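Local atomic coordinates of translation initiation factor eIF2b-like protein (Chaetomium thermophilum, PDB entry 4ZEM), a protein that probably takes part in guanine nucleotide exchange on the initiation factor eIF2, as the beta subunit of the decameric eIF2B complex. Residues 286-291 with 350-355. Residues are numbered along the deposited sequence; the frame is centred on the assembly and turned at random.
Sequences GACIAA and DYIPPD
Ile352 lies against the first turn of helix 287-296, and its longer branch does the reaching. From a CB aimed at the helix, CG1 sets out anti to the carbonyl carbon (chi1 -63°) and comes to 3.9 Å from the CA of Cys288. The chain then runs on extended, carrying CD1 against Ala287 and Ala291, one turn apart: it rests 3.8 Å from Ala291 CB and 4.0 Å from Ala287 O, with the CB of Ala287 slightly farther off. Strand 349-352 is an edge of a small three-stranded antiparallel sheet, paired through Asp350 and Ile352 with strand 281-284; this central strand runs straight into the helix through Ser285 and Gly286. The helix thus packs its first turn on the strand beside the one that leads into it, while Ala287 and Ala291 also touch Phe270 of the mainly parallel, Rossmann-like sheet. Cys288 turns SG toward the strand's end, 3.5 Å from Tyr351 O and 4.3 Å from Pro353 CD. At the helix start, the N-H of Gly286, the N-cap residue, gives Asp350 OD2 a nearly straight hydrogen bond of 2.7 Å, approaching from above the carboxylate, 63° out of its plane; the helix's N-terminal end would probably favour the negative charge there.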
# COMPACT_ATOMS: atom_id res chain seq x y z
N GLY A 286 -17.30 3.58 9.83
CA GLY A 286 -17.64 4.72 10.67
C GLY A 286 -16.79 5.94 10.41
O GLY A 286 -17.10 7.03 10.90
N ALA A 287 -15.72 5.78 9.63
CA ALA A 287 -14.84 6.89 9.30
C ALA A 287 -15.55 7.95 8.45
O ALA A 287 -15.31 9.14 8.60
CB ALA A 287 -13.60 6.39 8.59
N CYS A 288 -16.42 7.49 7.55
CA CYS A 288 -17.15 8.40 6.68
C CYS A 288 -18.02 9.38 7.46
O CYS A 288 -18.15 10.55 7.10
CB CYS A 288 -18.00 7.61 5.68
SG CYS A 288 -18.78 8.63 4.42
N ILE A 289 -18.63 8.89 8.54
CA ILE A 289 -19.43 9.73 9.41
C ILE A 289 -18.57 10.81 10.05
O ILE A 289 -18.97 11.97 10.15
CB ILE A 289 -20.15 8.90 10.49
CG1 ILE A 289 -20.94 7.77 9.84
CG2 ILE A 289 -21.07 9.78 11.32
CD1 ILE A 289 -21.70 6.90 10.82
N ALA A 290 -17.38 10.42 10.51
CA ALA A 290 -16.45 11.37 11.12
C ALA A 290 -15.97 12.38 10.08
O ALA A 290 -15.79 13.56 10.38
CB ALA A 290 -15.28 10.63 11.74
N ALA A 291 -15.76 11.90 8.86
CA ALA A 291 -15.29 12.76 7.80
C ALA A 291 -16.31 13.85 7.49
O ALA A 291 -15.96 15.00 7.28
CB ALA A 291 -15.00 11.95 6.55
N ASP A 350 -15.63 1.30 5.12
CA ASP A 350 -16.49 2.33 4.58
C ASP A 350 -15.76 3.03 3.45
O ASP A 350 -14.56 2.87 3.27
CB ASP A 350 -16.88 3.36 5.64
CG ASP A 350 -18.04 2.90 6.49
OD1 ASP A 350 -18.54 1.77 6.29
OD2 ASP A 350 -18.46 3.70 7.36
N TYR A 351 -16.53 3.76 2.65
CA TYR A 351 -15.98 4.49 1.54
C TYR A 351 -16.15 5.98 1.80
O TYR A 351 -17.21 6.43 2.23
CB TYR A 351 -16.66 4.07 0.24
CG TYR A 351 -16.40 4.98 -0.93
CD1 TYR A 351 -15.25 4.85 -1.70
CD2 TYR A 351 -17.32 5.96 -1.29
CE1 TYR A 351 -15.01 5.68 -2.78
CE2 TYR A 351 -17.10 6.79 -2.37
CZ TYR A 351 -15.94 6.65 -3.11
OH TYR A 351 -15.69 7.47 -4.19
N ILE A 352 -15.09 6.75 1.58
CA ILE A 352 -15.19 8.19 1.71
C ILE A 352 -15.04 8.80 0.33
O ILE A 352 -14.03 8.60 -0.33
CB ILE A 352 -14.12 8.74 2.65
CG1 ILE A 352 -14.32 8.19 4.06
CG2 ILE A 352 -14.13 10.27 2.65
CD1 ILE A 352 -13.39 8.78 5.08
N PRO A 353 -16.06 9.56 -0.12
CA PRO A 353 -15.99 10.23 -1.42
C PRO A 353 -14.97 11.37 -1.38
O PRO A 353 -14.68 11.87 -0.29
CB PRO A 353 -17.42 10.72 -1.64
CG PRO A 353 -17.99 10.85 -0.29
CD PRO A 353 -17.34 9.81 0.57
N PRO A 354 -14.42 11.76 -2.53
CA PRO A 354 -13.35 12.77 -2.57
C PRO A 354 -13.73 14.15 -2.01
O PRO A 354 -12.85 14.87 -1.53
CB PRO A 354 -13.02 12.87 -4.07
CG PRO A 354 -14.27 12.37 -4.76
CD PRO A 354 -14.76 11.27 -3.88
N ASP A 355 -15.01 14.52 -2.07
CA ASP A 355 -15.46 15.80 -1.54
C ASP A 355 -15.18 15.95 -0.04
O ASP A 355 -14.92 17.06 0.44
CB ASP A 355 -16.95 16.01 -1.83
CG ASP A 355 -17.19 16.71 -3.15
OD1 ASP A 355 -16.22 16.86 -3.92
OD2 ASP A 355 -18.33 17.14 -3.41